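Local coordinates for protein hypoxanthine-guanine phosphoribosyltransferase (Thermus thermophilus, PDB 3ACD) that probably makes IMP and GMP in purine salvage by transferring the phosphoribosyl group of 5-phospho-alpha-D-ribose 1-diphosphate to hypoxanthine or guanine, at residues His40-Leu45 with Asp66-Ser71; Val98-Asp103 with Ala124-Ala129; Thr107-Ser112 with Arg138-Pro143; Ala130-Pro135 with Phe149-Ala154. All coordinates share one frame; numbering follows the deposited sequence.

Interaction 1. Residues His40-Leu45 with Asp66-Ser71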
# COMPACT_ATOMS: atom_id res chain seq x y z
N HIS A 40 -0.17 9.91 -12.92
CA HIS A 40 0.01 10.16 -11.51
C HIS A 40 -1.13 9.41 -10.83
O HIS A 40 -2.29 9.80 -10.96
CB HIS A 40 -0.10 11.65 -11.21
CG HIS A 40 0.06 12.00 -9.77
ND1 HIS A 40 1.19 11.69 -9.05
CD2 HIS A 40 -0.77 12.65 -8.91
CE1 HIS A 40 1.05 12.12 -7.81
NE2 HIS A 40 -0.13 12.71 -7.70
N LEU A 41 -0.81 8.32 -10.14
CA LEU A 41 -1.83 7.53 -9.47
C LEU A 41 -2.02 7.94 -8.02
O LEU A 41 -1.08 7.99 -7.24
CB LEU A 41 -1.47 6.04 -9.54
CG LEU A 41 -1.60 5.35 -10.90
CD1 LEU A 41 -0.63 5.96 -11.89
CD2 LEU A 41 -1.33 3.86 -10.75
N ILE A 42 -3.27 8.24 -7.66
CA ILE A 42 -3.59 8.64 -6.30
C ILE A 42 -4.37 7.54 -5.59
O ILE A 42 -5.51 7.24 -5.94
CB ILE A 42 -4.43 9.93 -6.29
CG1 ILE A 42 -3.66 11.04 -7.00
CG2 ILE A 42 -4.79 10.31 -4.86
CD1 ILE A 42 -4.40 12.36 -7.07
N CYS A 43 -3.73 6.93 -4.60
CA CYS A 43 -4.33 5.86 -3.83
C CYS A 43 -5.21 6.41 -2.70
O CYS A 43 -4.75 7.19 -1.87
CB CYS A 43 -3.24 4.97 -3.23
SG CYS A 43 -3.86 3.71 -2.09
N VAL A 44 -6.47 6.00 -2.68
CA VAL A 44 -7.38 6.44 -1.64
C VAL A 44 -7.25 5.48 -0.46
O VAL A 44 -7.72 4.34 -0.50
CB VAL A 44 -8.85 6.46 -2.13
CG1 VAL A 44 -9.78 6.86 -0.99
CG2 VAL A 44 -9.00 7.44 -3.29
N LEU A 45 -6.59 5.95 0.60
CA LEU A 45 -6.38 5.15 1.81
C LEU A 45 -7.66 5.08 2.64
O LEU A 45 -8.50 5.97 2.54
CB LEU A 45 -5.25 5.77 2.65
CG LEU A 45 -3.85 5.73 2.04
CD1 LEU A 45 -2.89 6.55 2.89
CD2 LEU A 45 -3.39 4.28 1.94
N ASP A 66 0.72 9.24 -5.11
CA ASP A 66 0.41 10.02 -3.93
C ASP A 66 -0.68 9.25 -3.18
O ASP A 66 -1.29 8.33 -3.74
CB ASP A 66 -0.08 11.43 -4.28
CG ASP A 66 0.27 12.44 -3.20
OD1 ASP A 66 0.66 12.01 -2.10
OD2 ASP A 66 0.15 13.66 -3.45
N PHE A 67 -0.89 9.61 -1.92
CA PHE A 67 -1.88 8.95 -1.09
C PHE A 67 -2.75 9.99 -0.40
O PHE A 67 -2.25 11.03 0.04
CB PHE A 67 -1.17 8.09 -0.03
CG PHE A 67 -0.38 6.95 -0.61
CD1 PHE A 67 -0.93 5.68 -0.70
CD2 PHE A 67 0.90 7.16 -1.11
CE1 PHE A 67 -0.22 4.63 -1.28
CE2 PHE A 67 1.62 6.12 -1.70
CZ PHE A 67 1.06 4.85 -1.78
N ILE A 68 -4.04 9.71 -0.33
CA ILE A 68 -4.98 10.63 0.31
C ILE A 68 -5.98 9.84 1.14
O ILE A 68 -6.29 8.69 0.84
CB ILE A 68 -5.75 11.46 -0.73
CG1 ILE A 68 -6.53 10.52 -1.66
CG2 ILE A 68 -4.79 12.33 -1.51
CD1 ILE A 68 -7.37 11.24 -2.68
N ALA A 69 -6.49 10.46 2.20
CA ALA A 69 -7.48 9.82 3.05
C ALA A 69 -8.76 10.65 2.98
O ALA A 69 -8.73 11.87 3.15
CB ALA A 69 -6.97 9.75 4.49
N ILE A 70 -9.88 9.98 2.72
CA ILE A 70 -11.17 10.66 2.61
C ILE A 70 -12.23 9.88 3.39
O ILE A 70 -12.06 8.69 3.66
CB ILE A 70 -11.60 10.77 1.13
CG1 ILE A 70 -12.90 11.55 1.01
CG2 ILE A 70 -11.74 9.39 0.52
CD1 ILE A 70 -12.79 13.00 1.42
N SER A 71 -13.32 10.55 3.75
CA SER A 71 -14.40 9.92 4.49
C SER A 71 -15.72 10.64 4.27
O SER A 71 -15.75 11.86 4.10
CB SER A 71 -14.07 9.89 5.98
OG SER A 71 -12.87 9.17 6.22
O HOH W 1 -0.94 14.42 -5.67
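D66 OD2 is gripped three ways. It takes a 2.6 Å bond from a water, whose oxygen also lies 2.8 Å from H40 NE2, at the edge of the imidazole and in its plane. The backbone N-H groups of R90 and L91 supply the other two bonds. D66 OD1 turns back to its own strand and accepts from F67 N at 2.9 Å, on the anti side and 34° out of the carboxylate plane. The H40 ring also packs against D66 CB, and its ND1 is hydrogen-bonded to T64 OG1.

Strands 40-45 and 64-70 run parallel and belong to one beta-alpha-beta unit, with helix 49-56 between them. C43 pairs through both backbone groups: C43 N donates to D66 O, and I68 N donates to C43 O at 3.0 Å. L45 N then reaches I68 O at 2.8 Å.

On one face, I68 CG1 lies between its backbone N and carbonyl carbon (chi1 59°), which brings CD1 within 3.5 Å of I42 CG2. V44 CG1 meets I70 CG2 further along. On the other face, C43 CB touches F67 CD1 at 3.5 Å, and SG makes an oblique sulfur-aromatic contact. F67 also stacks edge-to-face on F49 of the second subunit.

The buried carboxylate thus has several N-H donors, which would probably stabilise its charged form in this buried position.

Interaction 2. Residues Val98-Asp103 with Ala124-Ala129. With IMP (inosinic acid), chain B.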
# COMPACT_ATOMS: atom_id res chain seq x y z
N VAL A 98 -4.13 12.27 -14.18
CA VAL A 98 -4.39 11.58 -12.92
C VAL A 98 -5.27 10.33 -13.01
O VAL A 98 -6.22 10.27 -13.79
CB VAL A 98 -5.06 12.56 -11.92
CG1 VAL A 98 -5.31 11.86 -10.59
CG2 VAL A 98 -4.17 13.78 -11.72
N ILE A 99 -4.92 9.34 -12.20
CA ILE A 99 -5.70 8.11 -12.12
C ILE A 99 -5.97 7.88 -10.64
O ILE A 99 -5.05 7.68 -9.85
CB ILE A 99 -4.95 6.87 -12.66
CG1 ILE A 99 -4.62 7.04 -14.15
CG2 ILE A 99 -5.83 5.63 -12.47
CD1 ILE A 99 -3.81 5.88 -14.72
N VAL A 100 -7.25 7.94 -10.26
CA VAL A 100 -7.64 7.72 -8.87
C VAL A 100 -7.75 6.21 -8.68
O VAL A 100 -8.31 5.52 -9.53
CB VAL A 100 -9.02 8.35 -8.58
CG1 VAL A 100 -9.44 8.05 -7.14
CG2 VAL A 100 -8.97 9.86 -8.81
N VAL A 101 -7.19 5.70 -7.59
CA VAL A 101 -7.24 4.27 -7.32
C VAL A 101 -8.06 4.05 -6.05
O VAL A 101 -7.62 4.37 -4.94
CB VAL A 101 -5.82 3.68 -7.15
CG1 VAL A 101 -5.90 2.18 -6.89
CG2 VAL A 101 -4.99 3.95 -8.40
N GLU A 102 -9.25 3.49 -6.24
CA GLU A 102 -10.20 3.23 -5.15
C GLU A 102 -10.38 1.75 -4.86
O GLU A 102 -10.09 0.91 -5.71
CB GLU A 102 -11.56 3.83 -5.53
CG GLU A 102 -11.73 5.28 -5.13
CD GLU A 102 -12.10 5.43 -3.67
OE1 GLU A 102 -11.73 4.54 -2.88
OE2 GLU A 102 -12.74 6.43 -3.32
N ASP A 103 -10.87 1.44 -3.67
CA ASP A 103 -11.10 0.05 -3.31
C ASP A 103 -12.45 -0.42 -3.84
O ASP A 103 -12.52 -1.37 -4.63
CB ASP A 103 -11.02 -0.17 -1.78
CG ASP A 103 -11.91 0.78 -0.98
OD1 ASP A 103 -12.54 1.70 -1.55
OD2 ASP A 103 -11.99 0.60 0.26
N ALA A 124 -4.65 17.54 -16.24
CA ALA A 124 -4.79 17.36 -17.68
C ALA A 124 -5.95 16.41 -17.98
O ALA A 124 -6.64 16.54 -18.99
CB ALA A 124 -3.49 16.81 -18.27
N SER A 125 -6.14 15.44 -17.09
CA SER A 125 -7.22 14.48 -17.24
C SER A 125 -7.33 13.65 -15.97
O SER A 125 -6.40 13.62 -15.16
CB SER A 125 -6.96 13.54 -18.42
OG SER A 125 -5.87 12.68 -18.16
N VAL A 126 -8.47 13.00 -15.79
CA VAL A 126 -8.69 12.15 -14.63
C VAL A 126 -9.49 10.92 -15.01
O VAL A 126 -10.55 11.02 -15.63
CB VAL A 126 -9.48 12.88 -13.51
CG1 VAL A 126 -9.67 11.94 -12.32
CG2 VAL A 126 -8.76 14.15 -13.08
N ARG A 127 -8.95 9.75 -14.65
CA ARG A 127 -9.65 8.50 -14.88
C ARG A 127 -9.68 7.77 -13.55
O ARG A 127 -8.89 8.08 -12.65
CB ARG A 127 -8.96 7.66 -15.96
CG ARG A 127 -9.29 8.14 -17.36
CD ARG A 127 -8.86 7.16 -18.44
NE ARG A 127 -9.27 7.64 -19.76
CZ ARG A 127 -9.04 7.00 -20.90
NH1 ARG A 127 -8.40 5.84 -20.90
NH2 ARG A 127 -9.46 7.53 -22.05
N VAL A 128 -10.59 6.82 -13.41
CA VAL A 128 -10.74 6.09 -12.16
C VAL A 128 -10.52 4.59 -12.28
O VAL A 128 -11.04 3.95 -13.20
CB VAL A 128 -12.15 6.34 -11.56
CG1 VAL A 128 -12.34 5.51 -10.30
CG2 VAL A 128 -12.33 7.82 -11.26
N ALA A 129 -9.76 4.04 -11.35
CA ALA A 129 -9.52 2.61 -11.29
C ALA A 129 -10.08 2.18 -9.94
O ALA A 129 -9.75 2.78 -8.91
CB ALA A 129 -8.02 2.31 -11.35
P IMP B . -19.21 5.31 -1.12
O1P IMP B . -20.57 4.97 -0.66
O2P IMP B . -18.94 6.88 -0.89
O3P IMP B . -19.06 4.95 -2.68
O5' IMP B . -18.15 4.43 -0.26
C5' IMP B . -16.87 4.98 0.04
C4' IMP B . -16.04 4.03 0.91
O4' IMP B . -16.91 3.16 1.69
C3' IMP B . -15.24 3.05 0.03
O3' IMP B . -14.05 3.64 -0.47
C2' IMP B . -14.94 1.93 1.05
O2' IMP B . -13.79 2.24 1.83
C1' IMP B . -16.21 1.92 1.92
N9 IMP B . -17.04 0.75 1.55
C8 IMP B . -18.20 0.75 0.81
N7 IMP B . -18.66 -0.47 0.68
C5 IMP B . -17.82 -1.32 1.32
C6 IMP B . -17.79 -2.74 1.53
O6 IMP B . -18.65 -3.46 1.06
N1 IMP B . -16.74 -3.26 2.25
C2 IMP B . -15.76 -2.45 2.78
N3 IMP B . -15.78 -1.15 2.60
C4 IMP B . -16.78 -0.55 1.89
O HOH W 2 -5.88 10.39 -16.56
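E102 and A129 close the last rung between two parallel strands of the phosphoribosyltransferase core sheet. E102 N donates to A129 O at 2.8 Å, nearly straight at 172°. E102 and D103 are the adjacent acidic residues of the PRPP-binding motif of this family.

The E102 side chain leads away from A129. Its CB lies 4.0 Å from A129 O. A bend at chi2 (-81°) carries CD round toward the ribose of IMP. OE1 stands 3.5 Å from IMP O3' and takes a weak bond from D103 N. OE2 comes near the T110 methyl.

The next residue grips the sugar directly. D103 OD1 accepts from IMP O3' at 2.7 Å, and OD2 accepts from O2' at 2.9 Å. An alanine in place of D103 removes both acceptors, and the ribose would probably be held less firmly, with O2' and O3' left without these partners.

Deeper in the sheet, V98, V100, V126 and V128 share the face under helix 109-119, while I99 and A129 meet on the other. R127 extends away, its NH1 hydrogen-bonded to Y146 OH. At the far end, S125 OG is hydrogen-bonded to D97 OD1, and one water donates to both V98 O and S125 OG, each at 2.8 Å.

Interaction 3. Residues Thr107-Ser112 with Arg138-Pro143. With IMP (inosinic acid), chain B.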
# COMPACT_ATOMS: atom_id res chain seq x y z
N THR A 107 -22.07 3.92 -2.82
CA THR A 107 -23.07 4.91 -3.22
C THR A 107 -22.45 5.87 -4.24
O THR A 107 -23.16 6.48 -5.04
CB THR A 107 -23.58 5.75 -2.02
OG1 THR A 107 -22.53 6.59 -1.53
CG2 THR A 107 -24.07 4.84 -0.91
N GLY A 108 -21.13 5.99 -4.20
CA GLY A 108 -20.43 6.87 -5.12
C GLY A 108 -20.21 8.28 -4.59
O GLY A 108 -19.54 9.09 -5.22
N LEU A 109 -20.77 8.57 -3.42
CA LEU A 109 -20.64 9.90 -2.82
C LEU A 109 -19.18 10.31 -2.60
O LEU A 109 -18.78 11.42 -2.97
CB LEU A 109 -21.40 9.96 -1.50
CG LEU A 109 -22.92 9.76 -1.61
CD1 LEU A 109 -23.54 9.69 -0.22
CD2 LEU A 109 -23.52 10.89 -2.42
N THR A 110 -18.39 9.43 -2.00
CA THR A 110 -16.99 9.76 -1.73
C THR A 110 -16.21 10.04 -3.01
O THR A 110 -15.52 11.06 -3.10
CB THR A 110 -16.29 8.62 -0.97
OG1 THR A 110 -16.98 8.38 0.27
CG2 THR A 110 -14.85 9.01 -0.65
N LEU A 111 -16.32 9.16 -3.99
CA LEU A 111 -15.61 9.36 -5.24
C LEU A 111 -16.07 10.65 -5.91
O LEU A 111 -15.25 11.37 -6.49
CB LEU A 111 -15.83 8.16 -6.18
CG LEU A 111 -15.14 8.21 -7.54
CD1 LEU A 111 -13.64 8.42 -7.36
CD2 LEU A 111 -15.41 6.92 -8.30
N SER A 112 -17.36 10.94 -5.83
CA SER A 112 -17.91 12.15 -6.43
C SER A 112 -17.23 13.39 -5.82
O SER A 112 -16.81 14.29 -6.54
CB SER A 112 -19.42 12.23 -6.20
OG SER A 112 -19.96 13.37 -6.84
N ARG A 138 -25.63 2.69 -6.08
CA ARG A 138 -25.25 3.99 -6.62
C ARG A 138 -26.29 5.10 -6.43
O ARG A 138 -27.44 4.98 -6.86
CB ARG A 138 -24.91 3.84 -8.11
CG ARG A 138 -24.00 4.92 -8.70
CD ARG A 138 -22.72 5.09 -7.88
NE ARG A 138 -22.21 3.82 -7.37
CZ ARG A 138 -21.64 2.87 -8.11
NH1 ARG A 138 -21.49 3.05 -9.42
NH2 ARG A 138 -21.24 1.74 -7.55
N GLN A 139 -25.88 6.18 -5.77
CA GLN A 139 -26.75 7.32 -5.52
C GLN A 139 -26.34 8.51 -6.39
O GLN A 139 -27.15 9.40 -6.67
CB GLN A 139 -26.70 7.72 -4.04
CG GLN A 139 -27.16 6.62 -3.11
CD GLN A 139 -27.32 7.09 -1.68
OE1 GLN A 139 -26.40 7.67 -1.10
NE2 GLN A 139 -28.49 6.86 -1.10
N VAL A 140 -25.08 8.52 -6.80
CA VAL A 140 -24.57 9.57 -7.67
C VAL A 140 -23.72 8.89 -8.74
O VAL A 140 -22.89 8.03 -8.44
CB VAL A 140 -23.72 10.60 -6.89
CG1 VAL A 140 -22.59 9.91 -6.16
CG2 VAL A 140 -23.17 11.65 -7.85
N GLU A 141 -23.95 9.26 -9.99
CA GLU A 141 -23.22 8.64 -11.09
C GLU A 141 -21.77 9.12 -11.16
O GLU A 141 -21.50 10.30 -11.35
CB GLU A 141 -23.93 8.91 -12.41
CG GLU A 141 -23.40 8.10 -13.59
CD GLU A 141 -23.30 6.61 -13.28
OE1 GLU A 141 -24.27 6.05 -12.72
OE2 GLU A 141 -22.27 6.00 -13.62
N VAL A 142 -20.85 8.18 -10.98
CA VAL A 142 -19.43 8.47 -11.05
C VAL A 142 -18.80 7.49 -12.03
O VAL A 142 -19.23 6.34 -12.14
CB VAL A 142 -18.74 8.33 -9.67
CG1 VAL A 142 -19.24 9.42 -8.73
CG2 VAL A 142 -19.03 6.96 -9.08
N PRO A 143 -17.77 7.93 -12.76
CA PRO A 143 -17.12 7.07 -13.73
C PRO A 143 -16.09 6.11 -13.13
O PRO A 143 -15.45 6.41 -12.12
CB PRO A 143 -16.47 8.06 -14.68
CG PRO A 143 -16.01 9.12 -13.72
CD PRO A 143 -17.21 9.30 -12.81
P IMP B . -19.21 5.31 -1.12
O1P IMP B . -20.57 4.97 -0.66
O2P IMP B . -18.94 6.88 -0.89
O3P IMP B . -19.06 4.95 -2.68
O5' IMP B . -18.15 4.43 -0.26
C5' IMP B . -16.87 4.98 0.04
C4' IMP B . -16.04 4.03 0.91
O4' IMP B . -16.91 3.16 1.69
C3' IMP B . -15.24 3.05 0.03
O3' IMP B . -14.05 3.64 -0.47
C2' IMP B . -14.94 1.93 1.05
O2' IMP B . -13.79 2.24 1.83
C1' IMP B . -16.21 1.92 1.92
N9 IMP B . -17.04 0.75 1.55
C8 IMP B . -18.20 0.75 0.81
N7 IMP B . -18.66 -0.47 0.68
C5 IMP B . -17.82 -1.32 1.32
C6 IMP B . -17.79 -2.74 1.53
O6 IMP B . -18.65 -3.46 1.06
N1 IMP B . -16.74 -3.26 2.25
C2 IMP B . -15.76 -2.45 2.78
N3 IMP B . -15.78 -1.15 2.60
C4 IMP B . -16.78 -0.55 1.89
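The 5'-phosphate loop at the end of the PRPP-binding motif, T107 to T110, is backed by the irregular segment 138-143. T107 O is the main polar link. It accepts from Q139 N at 2.8 Å, in the carbonyl plane and on a lone pair, and weakly from V140 N. The R138 guanidinium sets its edge near the same oxygen, but NE bonds D106 O instead.

G108 is the N-cap of helix 109-119. Its positive phi (92°) calls for glycine, and a CB would clash with R138 CD and V140 O. V140 CG1 presses on G108 C at 3.3 Å. V142 CG1 lies beside S112 CB, while its CG2 meets L111 CD2 at 3.7 Å.

Facing the ligand, T107 OG1 donates to IMP O1P at 2.7 Å and accepts from L109 N, an ST turn. G108 N donates a 2.8 Å hydrogen bond to IMP O3P. T110 N and OG1 both hold O2P. These N-H groups and the helix start probably help to stabilise the phosphate charge.

The Q139 chain runs alongside T107, pointing the same way. The segment 138-143 comes between strands 132-133 and 146-150. It lies against the first turn of helix 109-119, with V105 of strand 104-105 touching L111, R138 and V142.

Interaction 4. Residues Ala130-Pro135 with Phe149-Ala154. With IMP (inosinic acid), chain B.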
# COMPACT_ATOMS: atom_id res chain seq x y z
N ALA A 130 -10.94 1.17 -9.94
CA ALA A 130 -11.55 0.68 -8.72
C ALA A 130 -11.60 -0.84 -8.77
O ALA A 130 -11.93 -1.42 -9.80
CB ALA A 130 -12.97 1.24 -8.57
N LEU A 131 -11.27 -1.49 -7.66
CA LEU A 131 -11.29 -2.95 -7.65
C LEU A 131 -12.72 -3.48 -7.76
O LEU A 131 -12.98 -4.41 -8.52
CB LEU A 131 -10.66 -3.50 -6.37
CG LEU A 131 -10.61 -5.03 -6.29
CD1 LEU A 131 -9.66 -5.58 -7.37
CD2 LEU A 131 -10.14 -5.46 -4.92
N LEU A 132 -13.64 -2.87 -7.01
CA LEU A 132 -15.03 -3.32 -7.00
C LEU A 132 -16.05 -2.19 -7.13
O LEU A 132 -15.73 -1.02 -6.94
CB LEU A 132 -15.32 -4.05 -5.69
CG LEU A 132 -14.39 -5.20 -5.27
CD1 LEU A 132 -14.64 -5.54 -3.81
CD2 LEU A 132 -14.63 -6.41 -6.16
N SER A 133 -17.28 -2.56 -7.46
CA SER A 133 -18.37 -1.61 -7.59
C SER A 133 -19.69 -2.31 -7.35
O SER A 133 -19.93 -3.41 -7.87
CB SER A 133 -18.38 -0.97 -8.98
OG SER A 133 -19.46 -0.05 -9.09
N LYS A 134 -20.55 -1.69 -6.54
CA LYS A 134 -21.87 -2.21 -6.21
C LYS A 134 -22.88 -1.20 -6.78
O LYS A 134 -23.47 -0.41 -6.04
CB LYS A 134 -22.03 -2.31 -4.68
CG LYS A 134 -21.06 -3.29 -4.03
CD LYS A 134 -21.28 -3.43 -2.53
CE LYS A 134 -20.93 -2.16 -1.77
NZ LYS A 134 -21.01 -2.35 -0.30
N PRO A 135 -23.08 -1.23 -8.10
CA PRO A 135 -24.00 -0.33 -8.80
C PRO A 135 -25.44 -0.24 -8.31
O PRO A 135 -26.08 0.79 -8.48
CB PRO A 135 -23.89 -0.79 -10.26
CG PRO A 135 -23.57 -2.24 -10.13
CD PRO A 135 -22.54 -2.25 -9.03
N PHE A 149 -14.14 -5.77 -10.64
CA PHE A 149 -15.33 -6.61 -10.64
C PHE A 149 -16.60 -5.86 -10.24
O PHE A 149 -16.59 -5.06 -9.30
CB PHE A 149 -15.16 -7.76 -9.65
CG PHE A 149 -13.92 -8.57 -9.85
CD1 PHE A 149 -13.92 -9.68 -10.70
CD2 PHE A 149 -12.74 -8.24 -9.18
CE1 PHE A 149 -12.77 -10.45 -10.87
CE2 PHE A 149 -11.58 -9.00 -9.35
CZ PHE A 149 -11.60 -10.11 -10.20
N GLU A 150 -17.70 -6.12 -10.95
CA GLU A 150 -18.97 -5.52 -10.58
C GLU A 150 -19.63 -6.59 -9.72
O GLU A 150 -19.70 -7.75 -10.12
CB GLU A 150 -19.83 -5.23 -11.81
CG GLU A 150 -21.21 -4.71 -11.46
CD GLU A 150 -22.04 -4.40 -12.68
OE1 GLU A 150 -21.82 -3.33 -13.29
OE2 GLU A 150 -22.90 -5.23 -13.03
N ILE A 151 -20.11 -6.21 -8.54
CA ILE A 151 -20.72 -7.18 -7.64
C ILE A 151 -22.10 -6.78 -7.13
O ILE A 151 -22.51 -5.63 -7.24
CB ILE A 151 -19.82 -7.44 -6.41
CG1 ILE A 151 -19.67 -6.16 -5.59
CG2 ILE A 151 -18.46 -7.94 -6.86
CD1 ILE A 151 -18.97 -6.34 -4.25
N GLU A 152 -22.80 -7.76 -6.56
CA GLU A 152 -24.12 -7.53 -6.00
C GLU A 152 -23.94 -6.78 -4.69
O GLU A 152 -22.82 -6.66 -4.17
CB GLU A 152 -24.83 -8.86 -5.73
CG GLU A 152 -24.11 -9.76 -4.73
CD GLU A 152 -24.89 -11.02 -4.41
OE1 GLU A 152 -25.99 -10.91 -3.83
OE2 GLU A 152 -24.40 -12.12 -4.72
N ASP A 153 -25.04 -6.29 -4.14
CA ASP A 153 -25.02 -5.54 -2.89
C ASP A 153 -24.69 -6.45 -1.71
O ASP A 153 -25.49 -7.31 -1.33
CB ASP A 153 -26.38 -4.87 -2.68
CG ASP A 153 -26.46 -4.09 -1.38
OD1 ASP A 153 -25.40 -3.74 -0.82
OD2 ASP A 153 -27.59 -3.81 -0.93
N ALA A 154 -23.51 -6.26 -1.14
CA ALA A 154 -23.05 -7.04 0.01
C ALA A 154 -21.86 -6.34 0.65
O ALA A 154 -21.14 -5.60 -0.02
CB ALA A 154 -22.65 -8.45 -0.44
P IMP B . -19.21 5.31 -1.12
O1P IMP B . -20.57 4.97 -0.66
O2P IMP B . -18.94 6.88 -0.89
O3P IMP B . -19.06 4.95 -2.68
O5' IMP B . -18.15 4.43 -0.26
C5' IMP B . -16.87 4.98 0.04
C4' IMP B . -16.04 4.03 0.91
O4' IMP B . -16.91 3.16 1.69
C3' IMP B . -15.24 3.05 0.03
O3' IMP B . -14.05 3.64 -0.47
C2' IMP B . -14.94 1.93 1.05
O2' IMP B . -13.79 2.24 1.83
C1' IMP B . -16.21 1.92 1.92
N9 IMP B . -17.04 0.75 1.55
C8 IMP B . -18.20 0.75 0.81
N7 IMP B . -18.66 -0.47 0.68
C5 IMP B . -17.82 -1.32 1.32
C6 IMP B . -17.79 -2.74 1.53
O6 IMP B . -18.65 -3.46 1.06
N1 IMP B . -16.74 -3.26 2.25
C2 IMP B . -15.76 -2.45 2.78
N3 IMP B . -15.78 -1.15 2.60
C4 IMP B . -16.78 -0.55 1.89
O HOH W 3 -23.59 -2.50 0.65
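Backbone hydrogen bonds join L131 and S133 to F149 and I151 in a short parallel pairing. F149 N donates to L131 O at 2.8 Å. I151 N reaches S133 O at 2.9 Å and almost straight (176°), whereas S133 N to F149 O is weak.

Apolar contacts fill in round these bonds. L132 CD2 packs on F149 CB at 3.8 Å and reaches I151 CG2. I151 CG1 lies 3.6 Å from K134 CG, and the aliphatic part of E150 rests on the P135 ring.

The remaining polar contacts gather at K134 NZ. Its chain bends at chi3 (-67°) and brings NZ to the base of IMP, where it donates hydrogen bonds to O6 at 2.9 Å and N7 at 3.2 Å. NZ also donates to A154 O at 3.3 Å, from above the carbonyl plane, and to a water held by D153 OD1. A methionine in place of K134 has no N-H to give, and O6 and N7 would probably be left without this donor and the base less firmly placed.

The chain turns a corner at L131, leaving strand 125-130 for strand 132-133. Strand 146-150 pairs with both. L132 and K134 are also hydrogen-bonded through the backbone to V105 of strand 104-105, the outermost strand on this side.

From the N terminus, interaction 1 comes first. It closes the loop holding helix 49-56 and ends before the others begin. Its strand 40-45 pairs with strand 97-102, which starts interaction 2. Interaction 2 closes the crossover through helix 109-119. Interaction 3 opens inside that loop at 107 and closes outside it at 138, so the two cross. Interaction 4 opens at 130, after interaction 2 has closed, and crosses interaction 3 in turn. R138 NH2 of interaction 3 is hydrogen-bonded to S133 OG of interaction 4, and D103 O of interaction 2 takes a probable hydrogen bond from L132 N. Interactions 2, 3 and 4 meet the sugar, phosphate and base of one IMP.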